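Local structure of electron transfer flavoprotein, beta subunit (Thermotoga maritima, 7KOE) at residues 52-57 / 201-206; 108-113 / 148-153; 143-148 / 192-197. The protein binds FAD as the beta subunit of an electron transfer flavoprotein and probably takes part in electron transfer. All coordinates share one frame; numbering follows the deposited sequence.

Interaction 1 of 3, residues 52-57 / 201-206; sequences ALELAS and KPRYAD
Glu-54, on the face of helix 47-63 turned to the loop 201-206, meets that loop with its whole side chain and pairs its carboxylate with Arg-203. Its CG lies anti to the backbone N (chi1 158°), and a bend at chi2 then carries the acid past Pro-202 to Arg-203. On the way its aliphatic part lies alongside the loop, CB standing 3.8 Å from Pro-202 CA, and these methylenes offer the proline an apolar surface. The carboxylate takes three N-H groups of Arg-203, two of them weakly. Arg-203 N gives a backbone hydrogen bond to Glu-54 OE1 at 3.2 Å, arriving from well above the carboxylate plane. The same oxygen forms the salt bridge with Arg-203 NE at 2.8 Å, although the N-H is bent far off line and the bond is weak, and NH1 reaches Glu-54 OE2 in a second weak bond. Carboxylate and guanidinium planes lie 61° apart, so the pairing is not the flat, two-pronged kind. Gln-58, one turn on, adds a further weak bond to OE2.

Leu-55 and Ala-56 turn to the protein interior, where apolar side chains suit the packing on Leu-130 of the central sheet. Ser-57 returns to the loop side: its OG sits over one face of the Arg-203 guanidinium, 3.2 Å from CZ, without hydrogen-bonding to it. That hydroxyl instead donates to Glu-54 O at 2.7 Å, back along its own helix, and so small a residue leaves the flat group room to lie over it. Beyond, Arg-203 NH2 has a long, weak ion pair with Glu-61.

Helix 47-63 packs on strands 13-22 and 128-132, as helices flank the sheet in the alpha/beta fold of the HUP clan, and the loop lies on its other side.

Interaction 2 of 3, residues 108-113 / 148-153; sequences TTYTLY and ATRFGY. With FAD (flavin-adenine dinucleotide), chain I.
Arg-150 lays its side chain across helix 105-119, its guanidinium passing over the backbone at Thr-109 and Tyr-110. One face of that flat group covers Thr-109 C, which is offset toward its rim. A bend at chi2 (-70°) turns the chain over toward helix 105-119, and its methylenes meet apolar surface there: CG is 3.7 Å from Thr-109 CG2, while CB lies 3.7 Å from Tyr-113 CD1. Threonine suits this spot because its methyl faces the arginine while its OG1 bonds back to Thr-105 O. Farther out, Arg-150 NH1 comes to the edge of the Tyr-110 ring, 3.3 Å from CD1 and in the ring plane. Replacing Arg-150 with an alanine would probably uncover the Thr-109 methyl and take the guanidinium from the edge of Tyr-110, leaving that ring to its other neighbours, Lys-232 and Trp-114.

Helix 143-150 ends here in a Schellman motif, with Tyr-153 N bonded to Ala-148 O, Gly-152 N weakly to Thr-149 O, and Gly-152, at positive phi, as the C' residue; glycine takes that backbone shape readily. Just before it, Phe-151 offers a ring face to Tyr-113 in a T-shaped stack, the centroids 4.8 Å apart and the planes at 73°. On another side of helix 105-119, Leu-112 packs against the adenine of FAD, its CD1 3.5 Å from N3A.

Interaction 3 of 3, residues 143-148 / 192-197; sequences VGPGLA and VLTITD. With FAD (flavin-adenine dinucleotide), chain I.
A beta-alpha-beta crossover leads from strand 128-132 through helix 143-150 to strand 154-162, and the helix lies over strand 191-195, which runs between those two in the sheet. The segments of helix and strand are nearly antiparallel (173°), with axes 8.1 Å apart. Small residues allow this closeness. Gly-144 faces Thr-194, whose OG1 is 3.9 Å from Gly-144 CA; a beta carbon on this glycine would run into that hydroxyl. The Thr-194 hydroxyl hydrogen-bonds to Thr-131 of the adjacent strand, which satisfies a buried polar group. One turn along, Ala-148 CB meets Val-192 CB at 3.8 Å. Val-192 spreads its two methyls beneath the helix: CG1, anti to the backbone N (chi1 174°), lies 3.5 Å from Gly-144 O, and CG2 turns to Ala-148 CA. The branched valine thus fills the shallow surface left by glycine and alanine, and Leu-147 CB adds a looser contact with CG1.

At the first turn, Val-143 N donates to FAD O2A at 3.1 Å, though the position of that oxygen is uncertain. A helix N terminus turned to a cofactor phosphate beside the ends of parallel strands is typical of Rossmann-like nucleotide-binding folds.

Overall arrangement
From the N terminus, helix 47-63 comes first, and interaction 1 closes the longest loop when the chain returns to it at 201-206, after strand 191-195. Interactions 2 and 3 are both nested within that loop. They cross each other: 108-113 pairs with 148-153, whereas 143-148 waits for 192-197, and Ala-148 belongs to both. Helix 143-150 therefore joins helix 105-119 on one side to the central sheet on another, and both interactions touch FAD. Strand 191-195 continues the chain of contacts to the far face of the sheet, where Ile-195 packs on Ala-52 and Leu-55. Interactions 1 and 2 do not touch, their nearest atoms being about 12 Å apart.

Interaction 1 of 3, residues 52-57 / 201-206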
loop_
_atom_site.group_PDB
_atom_site.type_symbol
_atom_site.label_atom_id
_atom_site.label_comp_id
_atom_site.label_asym_id
_atom_site.label_seq_id
_atom_site.Cartn_x
_atom_site.Cartn_y
_atom_site.Cartn_z
ATOM N N ALA A 52 49.035 -5.736 2.098
ATOM C CA ALA A 52 49.754 -5.079 3.180
ATOM C C ALA A 52 49.866 -5.988 4.394
ATOM O O ALA A 52 50.881 -5.969 5.097
ATOM C CB ALA A 52 49.061 -3.773 3.554
ATOM N N LEU A 53 48.830 -6.786 4.659
ATOM C CA LEU A 53 48.877 -7.718 5.778
ATOM C C LEU A 53 49.800 -8.889 5.492
ATOM O O LEU A 53 50.435 -9.413 6.412
ATOM C CB LEU A 53 47.478 -8.233 6.099
ATOM C CG LEU A 53 46.490 -7.226 6.667
ATOM C CD1 LEU A 53 45.088 -7.765 6.565
ATOM C CD2 LEU A 53 46.837 -6.918 8.084
ATOM N N GLU A 54 49.877 -9.321 4.235
ATOM C CA GLU A 54 50.759 -10.427 3.891
ATOM C C GLU A 54 52.217 -9.992 3.930
ATOM O O GLU A 54 53.088 -10.763 4.349
ATOM C CB GLU A 54 50.368 -10.989 2.522
ATOM C CG GLU A 54 51.436 -11.774 1.776
ATOM C CD GLU A 54 51.847 -13.054 2.473
ATOM O OE1 GLU A 54 51.026 -13.630 3.213
ATOM O OE2 GLU A 54 52.997 -13.494 2.272
ATOM N N LEU A 55 52.494 -8.745 3.534
ATOM C CA LEU A 55 53.838 -8.195 3.679
ATOM C C LEU A 55 54.217 -8.052 5.145
ATOM O O LEU A 55 55.368 -8.294 5.525
ATOM C CB LEU A 55 53.929 -6.843 2.976
ATOM C CG LEU A 55 55.227 -6.056 3.148
ATOM C CD1 LEU A 55 56.365 -6.753 2.435
ATOM C CD2 LEU A 55 55.065 -4.640 2.649
ATOM N N ALA A 56 53.252 -7.684 5.984
ATOM C CA ALA A 56 53.509 -7.557 7.412
ATOM C C ALA A 56 53.756 -8.913 8.058
ATOM O O ALA A 56 54.558 -9.023 8.992
ATOM C CB ALA A 56 52.336 -6.862 8.081
ATOM N N SER A 57 53.073 -9.953 7.582
ATOM C CA SER A 57 53.344 -11.291 8.085
ATOM C C SER A 57 54.670 -11.818 7.564
ATOM O O SER A 57 55.310 -12.639 8.226
ATOM C CB SER A 57 52.211 -12.235 7.703
ATOM O OG SER A 57 52.131 -12.373 6.299
ATOM N N LYS A 201 50.979 -12.105 -3.294
ATOM C CA LYS A 201 49.680 -12.729 -3.210
ATOM C C LYS A 201 49.482 -13.223 -1.787
ATOM O O LYS A 201 50.372 -13.893 -1.244
ATOM C CB LYS A 201 49.547 -13.882 -4.207
ATOM C CG LYS A 201 49.508 -13.406 -5.650
ATOM C CD LYS A 201 49.152 -14.519 -6.612
ATOM C CE LYS A 201 50.318 -15.461 -6.832
ATOM N NZ LYS A 201 49.993 -16.477 -7.869
ATOM N N PRO A 202 48.367 -12.887 -1.141
ATOM C CA PRO A 202 48.212 -13.195 0.283
ATOM C C PRO A 202 48.073 -14.684 0.533
ATOM O O PRO A 202 47.529 -15.431 -0.282
ATOM C CB PRO A 202 46.934 -12.444 0.672
ATOM C CG PRO A 202 46.743 -11.433 -0.401
ATOM C CD PRO A 202 47.251 -12.076 -1.642
ATOM N N ARG A 203 48.596 -15.109 1.675
ATOM C CA ARG A 203 48.712 -16.525 1.969
ATOM C C ARG A 203 47.360 -17.122 2.332
ATOM O O ARG A 203 46.445 -16.432 2.788
ATOM C CB ARG A 203 49.697 -16.748 3.115
ATOM C CG ARG A 203 49.247 -16.146 4.433
ATOM C CD ARG A 203 50.326 -16.242 5.480
ATOM N NE ARG A 203 51.597 -15.724 4.991
ATOM C CZ ARG A 203 52.639 -15.458 5.768
ATOM N NH1 ARG A 203 53.759 -14.991 5.239
ATOM N NH2 ARG A 203 52.559 -15.655 7.074
ATOM N N TYR A 204 47.235 -18.418 2.093
ATOM C CA TYR A 204 46.178 -19.201 2.704
ATOM C C TYR A 204 46.560 -19.433 4.158
ATOM O O TYR A 204 47.577 -20.076 4.435
ATOM C CB TYR A 204 46.001 -20.519 1.960
ATOM C CG TYR A 204 44.609 -21.081 2.025
ATOM C CD1 TYR A 204 43.514 -20.320 1.650
ATOM C CD2 TYR A 204 44.393 -22.376 2.456
ATOM C CE1 TYR A 204 42.241 -20.837 1.708
ATOM C CE2 TYR A 204 43.130 -22.897 2.515
ATOM C CZ TYR A 204 42.061 -22.126 2.145
ATOM O OH TYR A 204 40.803 -22.659 2.210
ATOM N N ALA A 205 45.768 -18.886 5.075
ATOM C CA ALA A 205 46.128 -18.882 6.485
ATOM C C ALA A 205 46.075 -20.283 7.072
ATOM O O ALA A 205 45.213 -21.084 6.720
ATOM C CB ALA A 205 45.191 -17.966 7.263
ATOM N N ASP A 206 47.019 -20.583 7.954
ATOM C CA ASP A 206 47.016 -21.860 8.646
ATOM C C ASP A 206 45.956 -21.867 9.741
ATOM O O ASP A 206 45.480 -20.820 10.181
ATOM C CB ASP A 206 48.392 -22.138 9.239
ATOM C CG ASP A 206 48.853 -21.032 10.153
ATOM O OD1 ASP A 206 48.508 -19.869 9.871
ATOM O OD2 ASP A 206 49.547 -21.314 11.148
#

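Interaction 2 of 3, residues 108-113 / 148-153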
loop_
_atom_site.group_PDB
_atom_site.type_symbol
_atom_site.label_atom_id
_atom_site.label_comp_id
_atom_site.label_asym_id
_atom_site.label_seq_id
_atom_site.Cartn_x
_atom_site.Cartn_y
_atom_site.Cartn_z
ATOM N N THR A 108 39.678 10.788 9.196
ATOM C CA THR A 108 40.184 9.439 9.437
ATOM C C THR A 108 41.642 9.475 9.855
ATOM O O THR A 108 42.046 8.790 10.799
ATOM C CB THR A 108 40.021 8.577 8.188
ATOM O OG1 THR A 108 38.645 8.551 7.816
ATOM C CG2 THR A 108 40.491 7.162 8.433
ATOM N N THR A 109 42.443 10.284 9.163
ATOM C CA THR A 109 43.865 10.365 9.460
ATOM C C THR A 109 44.120 10.980 10.826
ATOM O O THR A 109 45.061 10.572 11.511
ATOM C CB THR A 109 44.573 11.168 8.381
ATOM O OG1 THR A 109 44.080 10.767 7.099
ATOM C CG2 THR A 109 46.029 10.904 8.430
ATOM N N TYR A 110 43.285 11.931 11.248
ATOM C CA TYR A 110 43.424 12.489 12.587
ATOM C C TYR A 110 43.087 11.453 13.650
ATOM O O TYR A 110 43.725 11.410 14.708
ATOM C CB TYR A 110 42.537 13.719 12.742
ATOM C CG TYR A 110 42.666 14.377 14.092
ATOM C CD1 TYR A 110 43.847 14.996 14.471
ATOM C CD2 TYR A 110 41.612 14.372 14.988
ATOM C CE1 TYR A 110 43.971 15.597 15.702
ATOM C CE2 TYR A 110 41.727 14.967 16.224
ATOM C CZ TYR A 110 42.908 15.577 16.575
ATOM O OH TYR A 110 43.026 16.174 17.807
ATOM N N THR A 111 42.094 10.605 13.379
ATOM C CA THR A 111 41.797 9.501 14.281
ATOM C C THR A 111 42.884 8.440 14.222
ATOM O O THR A 111 43.285 7.892 15.255
ATOM C CB THR A 111 40.445 8.893 13.929
ATOM O OG1 THR A 111 39.488 9.938 13.730
ATOM C CG2 THR A 111 39.972 7.995 15.038
ATOM N N LEU A 112 43.380 8.144 13.020
ATOM C CA LEU A 112 44.409 7.124 12.876
ATOM C C LEU A 112 45.753 7.598 13.402
ATOM O O LEU A 112 46.539 6.776 13.875
ATOM C CB LEU A 112 44.546 6.704 11.418
ATOM C CG LEU A 112 43.473 5.786 10.850
ATOM C CD1 LEU A 112 43.775 5.520 9.402
ATOM C CD2 LEU A 112 43.414 4.498 11.629
ATOM N N TYR A 113 46.047 8.900 13.314
ATOM C CA TYR A 113 47.279 9.405 13.915
ATOM C C TYR A 113 47.238 9.269 15.427
ATOM O O TYR A 113 48.213 8.828 16.038
ATOM C CB TYR A 113 47.530 10.861 13.523
ATOM C CG TYR A 113 48.622 11.531 14.324
ATOM C CD1 TYR A 113 49.932 11.086 14.251
ATOM C CD2 TYR A 113 48.341 12.607 15.151
ATOM C CE1 TYR A 113 50.932 11.689 14.982
ATOM C CE2 TYR A 113 49.337 13.219 15.886
ATOM C CZ TYR A 113 50.629 12.754 15.796
ATOM O OH TYR A 113 51.628 13.358 16.523
ATOM N N ALA A 148 51.460 9.817 6.384
ATOM C CA ALA A 148 52.890 10.083 6.382
ATOM C C ALA A 148 53.212 11.517 6.752
ATOM O O ALA A 148 54.362 11.817 7.082
ATOM C CB ALA A 148 53.476 9.767 5.013
ATOM N N THR A 149 52.221 12.402 6.706
ATOM C CA THR A 149 52.407 13.817 6.969
ATOM C C THR A 149 52.181 14.148 8.441
ATOM O O THR A 149 52.878 15.010 8.992
ATOM C CB THR A 149 51.462 14.606 6.065
ATOM O OG1 THR A 149 51.740 14.287 4.698
ATOM C CG2 THR A 149 51.612 16.088 6.246
ATOM N N ARG A 150 51.239 13.454 9.088
ATOM C CA ARG A 150 51.017 13.627 10.522
ATOM C C ARG A 150 52.238 13.203 11.323
ATOM O O ARG A 150 52.688 13.919 12.224
ATOM C CB ARG A 150 49.806 12.810 10.967
ATOM C CG ARG A 150 48.572 12.999 10.135
ATOM C CD ARG A 150 47.988 14.363 10.350
ATOM N NE ARG A 150 46.607 14.447 9.895
ATOM C CZ ARG A 150 45.617 14.908 10.644
ATOM N NH1 ARG A 150 45.861 15.328 11.872
ATOM N NH2 ARG A 150 44.388 14.959 10.161
ATOM N N PHE A 151 52.786 12.035 11.010
ATOM C CA PHE A 151 53.979 11.568 11.690
ATOM C C PHE A 151 55.238 12.235 11.169
ATOM O O PHE A 151 56.263 12.214 11.859
ATOM C CB PHE A 151 54.110 10.057 11.537
ATOM C CG PHE A 151 53.062 9.287 12.262
ATOM C CD1 PHE A 151 53.193 9.021 13.612
ATOM C CD2 PHE A 151 51.943 8.830 11.597
ATOM C CE1 PHE A 151 52.224 8.316 14.279
ATOM C CE2 PHE A 151 50.974 8.126 12.256
ATOM C CZ PHE A 151 51.115 7.869 13.598
ATOM N N GLY A 152 55.181 12.834 9.987
ATOM C CA GLY A 152 56.387 13.324 9.352
ATOM C C GLY A 152 57.275 12.190 8.899
ATOM O O GLY A 152 58.495 12.244 9.093
ATOM N N TYR A 153 56.688 11.154 8.314
ATOM C CA TYR A 153 57.421 9.974 7.891
ATOM C C TYR A 153 57.635 10.002 6.385
ATOM O O TYR A 153 56.994 10.760 5.655
ATOM C CB TYR A 153 56.672 8.697 8.280
ATOM C CG TYR A 153 56.696 8.340 9.753
ATOM C CD1 TYR A 153 57.455 9.066 10.663
ATOM C CD2 TYR A 153 55.958 7.264 10.228
ATOM C CE1 TYR A 153 57.465 8.741 12.003
ATOM C CE2 TYR A 153 55.968 6.926 11.563
ATOM C CZ TYR A 153 56.721 7.669 12.447
ATOM O OH TYR A 153 56.733 7.336 13.779
HETATM P PA FAD I . 41.737 5.214 1.202
HETATM O O1A FAD I . 41.952 5.213 -0.272
HETATM O O2A FAD I . 42.202 6.387 1.993
HETATM O O5B FAD I . 42.362 3.884 1.830
HETATM C C5B FAD I . 43.799 3.739 1.799
HETATM C C4B FAD I . 44.236 2.855 2.939
HETATM O O4B FAD I . 44.136 3.591 4.183
HETATM C C3B FAD I . 43.399 1.598 3.190
HETATM O O3B FAD I . 43.792 0.525 2.345
HETATM C C2B FAD I . 43.753 1.314 4.650
HETATM O O2B FAD I . 45.014 0.699 4.792
HETATM C C1B FAD I . 43.755 2.725 5.228
HETATM N N9A FAD I . 42.446 3.131 5.704
HETATM C C8A FAD I . 41.424 3.673 4.979
HETATM N N7A FAD I . 40.361 3.917 5.708
HETATM C C5A FAD I . 40.711 3.501 6.986
HETATM C C6A FAD I . 40.017 3.491 8.209
HETATM N N6A FAD I . 38.769 3.925 8.356
HETATM N N1A FAD I . 40.669 2.999 9.288
HETATM C C2A FAD I . 41.923 2.559 9.134
HETATM N N3A FAD I . 42.672 2.523 8.038
HETATM C C4A FAD I . 41.997 3.014 6.989
HETATM N N1 FAD I . 36.624 11.113 1.863
HETATM C C2 FAD I . 37.467 12.045 1.373
HETATM O O2 FAD I . 38.391 12.482 2.056
HETATM N N3 FAD I . 37.342 12.539 0.118
HETATM C C4 FAD I . 36.348 12.120 -0.729
HETATM O O4 FAD I . 36.271 12.590 -1.853
HETATM C C4X FAD I . 35.448 11.153 -0.259
HETATM N N5 FAD I . 34.495 10.747 -1.055
HETATM C C5X FAD I . 33.629 9.805 -0.568
HETATM C C6 FAD I . 32.594 9.357 -1.407
HETATM C C7 FAD I . 31.687 8.417 -0.986
HETATM C C7M FAD I . 30.588 7.960 -1.911
HETATM C C8 FAD I . 31.796 7.882 0.318
HETATM C C8M FAD I . 30.814 6.847 0.802
HETATM C C9 FAD I . 32.808 8.311 1.150
HETATM C C9A FAD I . 33.739 9.274 0.730
HETATM N N10 FAD I . 34.770 9.730 1.545
HETATM C C10 FAD I . 35.656 10.683 1.085
HETATM C "C1'" FAD I . 34.916 9.196 2.910
HETATM C "C2'" FAD I . 36.257 8.521 3.120
HETATM O "O2'" FAD I . 36.256 7.244 2.504
HETATM C "C3'" FAD I . 36.563 8.346 4.608
HETATM O "O3'" FAD I . 36.993 9.592 5.138
HETATM C "C4'" FAD I . 37.617 7.273 4.892
HETATM O "O4'" FAD I . 38.218 7.497 6.169
HETATM C "C5'" FAD I . 38.697 7.233 3.838
HETATM O "O5'" FAD I . 38.557 6.025 3.046
HETATM P P FAD I . 38.973 6.058 1.502
HETATM O O1P FAD I . 37.837 5.557 0.676
HETATM O O2P FAD I . 39.513 7.415 1.212
HETATM O O3P FAD I . 40.176 5.007 1.477
#

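Interaction 3 of 3, residues 143-148 / 192-197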
loop_
_atom_site.group_PDB
_atom_site.type_symbol
_atom_site.label_atom_id
_atom_site.label_comp_id
_atom_site.label_asym_id
_atom_site.label_seq_id
_atom_site.Cartn_x
_atom_site.Cartn_y
_atom_site.Cartn_z
ATOM N N VAL A 143 44.519 8.405 2.528
ATOM C CA VAL A 143 44.790 8.138 3.938
ATOM C C VAL A 143 46.259 7.787 4.140
ATOM O O VAL A 143 46.903 8.264 5.082
ATOM C CB VAL A 143 43.851 7.031 4.452
ATOM C CG1 VAL A 143 44.276 6.532 5.818
ATOM C CG2 VAL A 143 42.429 7.536 4.509
ATOM N N GLY A 144 46.813 6.971 3.250
ATOM C CA GLY A 144 48.217 6.631 3.260
ATOM C C GLY A 144 49.158 7.811 3.082
ATOM O O GLY A 144 50.112 7.975 3.846
ATOM N N PRO A 145 48.940 8.623 2.039
ATOM C CA PRO A 145 49.645 9.912 1.964
ATOM C C PRO A 145 49.389 10.838 3.138
ATOM O O PRO A 145 50.312 11.534 3.576
ATOM C CB PRO A 145 49.115 10.505 0.657
ATOM C CG PRO A 145 48.879 9.335 -0.189
ATOM C CD PRO A 145 48.457 8.211 0.709
ATOM N N GLY A 146 48.162 10.872 3.659
ATOM C CA GLY A 146 47.876 11.733 4.791
ATOM C C GLY A 146 48.542 11.282 6.074
ATOM O O GLY A 146 48.910 12.111 6.908
ATOM N N LEU A 147 48.701 9.973 6.255
ATOM C CA LEU A 147 49.304 9.447 7.472
ATOM C C LEU A 147 50.804 9.670 7.529
ATOM O O LEU A 147 51.367 9.706 8.622
ATOM C CB LEU A 147 49.013 7.956 7.602
ATOM C CG LEU A 147 47.806 7.582 8.452
ATOM C CD1 LEU A 147 47.459 6.135 8.223
ATOM C CD2 LEU A 147 48.106 7.837 9.910
ATOM N N ALA A 148 51.460 9.817 6.384
ATOM C CA ALA A 148 52.890 10.083 6.382
ATOM C C ALA A 148 53.212 11.517 6.752
ATOM O O ALA A 148 54.362 11.817 7.082
ATOM C CB ALA A 148 53.476 9.767 5.013
ATOM N N VAL A 192 56.001 5.329 5.879
ATOM C CA VAL A 192 54.605 4.957 5.703
ATOM C C VAL A 192 54.480 4.405 4.292
ATOM O O VAL A 192 54.477 5.160 3.314
ATOM C CB VAL A 192 53.651 6.132 5.934
ATOM C CG1 VAL A 192 52.223 5.738 5.599
ATOM C CG2 VAL A 192 53.738 6.588 7.368
ATOM N N LEU A 193 54.399 3.087 4.175
ATOM C CA LEU A 193 54.238 2.482 2.868
ATOM C C LEU A 193 52.777 2.527 2.441
ATOM O O LEU A 193 51.880 2.856 3.217
ATOM C CB LEU A 193 54.747 1.047 2.872
ATOM C CG LEU A 193 56.262 0.888 2.914
ATOM C CD1 LEU A 193 56.661 -0.562 2.807
ATOM C CD2 LEU A 193 56.854 1.658 1.789
ATOM N N THR A 194 52.547 2.199 1.178
ATOM C CA THR A 194 51.207 2.209 0.604
ATOM C C THR A 194 51.219 1.171 -0.508
ATOM O O THR A 194 51.810 1.397 -1.567
ATOM C CB THR A 194 50.840 3.602 0.101
ATOM O OG1 THR A 194 50.676 4.484 1.218
ATOM C CG2 THR A 194 49.569 3.594 -0.679
ATOM N N ILE A 195 50.600 0.030 -0.249
ATOM C CA ILE A 195 50.848 -1.202 -0.988
ATOM C C ILE A 195 49.784 -1.386 -2.059
ATOM O O ILE A 195 48.597 -1.144 -1.819
ATOM C CB ILE A 195 50.876 -2.402 -0.024
ATOM C CG1 ILE A 195 51.703 -2.074 1.218
ATOM C CG2 ILE A 195 51.429 -3.619 -0.701
ATOM C CD1 ILE A 195 53.162 -1.870 0.952
ATOM N N THR A 196 50.210 -1.821 -3.243
ATOM C CA THR A 196 49.304 -2.146 -4.331
ATOM C C THR A 196 48.939 -3.628 -4.307
ATOM O O THR A 196 49.322 -4.376 -3.408
ATOM C CB THR A 196 49.931 -1.787 -5.673
ATOM O OG1 THR A 196 51.160 -2.502 -5.828
ATOM C CG2 THR A 196 50.198 -0.310 -5.753
ATOM N N ASP A 197 48.190 -4.060 -5.324
ATOM C CA ASP A 197 47.864 -5.472 -5.474
ATOM C C ASP A 197 49.050 -6.287 -5.963
ATOM O O ASP A 197 49.115 -7.491 -5.703
ATOM C CB ASP A 197 46.715 -5.664 -6.463
ATOM C CG ASP A 197 45.478 -4.888 -6.086
ATOM O OD1 ASP A 197 45.202 -3.861 -6.741
ATOM O OD2 ASP A 197 44.770 -5.307 -5.147
HETATM P PA FAD I . 41.737 5.214 1.202
HETATM O O1A FAD I . 41.952 5.213 -0.272
HETATM O O2A FAD I . 42.202 6.387 1.993
HETATM O O5B FAD I . 42.362 3.884 1.830
HETATM C C5B FAD I . 43.799 3.739 1.799
HETATM C C4B FAD I . 44.236 2.855 2.939
HETATM O O4B FAD I . 44.136 3.591 4.183
HETATM C C3B FAD I . 43.399 1.598 3.190
HETATM O O3B FAD I . 43.792 0.525 2.345
HETATM C C2B FAD I . 43.753 1.314 4.650
HETATM O O2B FAD I . 45.014 0.699 4.792
HETATM C C1B FAD I . 43.755 2.725 5.228
HETATM N N9A FAD I . 42.446 3.131 5.704
HETATM C C8A FAD I . 41.424 3.673 4.979
HETATM N N7A FAD I . 40.361 3.917 5.708
HETATM C C5A FAD I . 40.711 3.501 6.986
HETATM C C6A FAD I . 40.017 3.491 8.209
HETATM N N6A FAD I . 38.769 3.925 8.356
HETATM N N1A FAD I . 40.669 2.999 9.288
HETATM C C2A FAD I . 41.923 2.559 9.134
HETATM N N3A FAD I . 42.672 2.523 8.038
HETATM C C4A FAD I . 41.997 3.014 6.989
HETATM N N1 FAD I . 36.624 11.113 1.863
HETATM C C2 FAD I . 37.467 12.045 1.373
HETATM O O2 FAD I . 38.391 12.482 2.056
HETATM N N3 FAD I . 37.342 12.539 0.118
HETATM C C4 FAD I . 36.348 12.120 -0.729
HETATM O O4 FAD I . 36.271 12.590 -1.853
HETATM C C4X FAD I . 35.448 11.153 -0.259
HETATM N N5 FAD I . 34.495 10.747 -1.055
HETATM C C5X FAD I . 33.629 9.805 -0.568
HETATM C C6 FAD I . 32.594 9.357 -1.407
HETATM C C7 FAD I . 31.687 8.417 -0.986
HETATM C C7M FAD I . 30.588 7.960 -1.911
HETATM C C8 FAD I . 31.796 7.882 0.318
HETATM C C8M FAD I . 30.814 6.847 0.802
HETATM C C9 FAD I . 32.808 8.311 1.150
HETATM C C9A FAD I . 33.739 9.274 0.730
HETATM N N10 FAD I . 34.770 9.730 1.545
HETATM C C10 FAD I . 35.656 10.683 1.085
HETATM C "C1'" FAD I . 34.916 9.196 2.910
HETATM C "C2'" FAD I . 36.257 8.521 3.120
HETATM O "O2'" FAD I . 36.256 7.244 2.504
HETATM C "C3'" FAD I . 36.563 8.346 4.608
HETATM O "O3'" FAD I . 36.993 9.592 5.138
HETATM C "C4'" FAD I . 37.617 7.273 4.892
HETATM O "O4'" FAD I . 38.218 7.497 6.169
HETATM C "C5'" FAD I . 38.697 7.233 3.838
HETATM O "O5'" FAD I . 38.557 6.025 3.046
HETATM P P FAD I . 38.973 6.058 1.502
HETATM O O1P FAD I . 37.837 5.557 0.676
HETATM O O2P FAD I . 39.513 7.415 1.212
HETATM O O3P FAD I . 40.176 5.007 1.477
#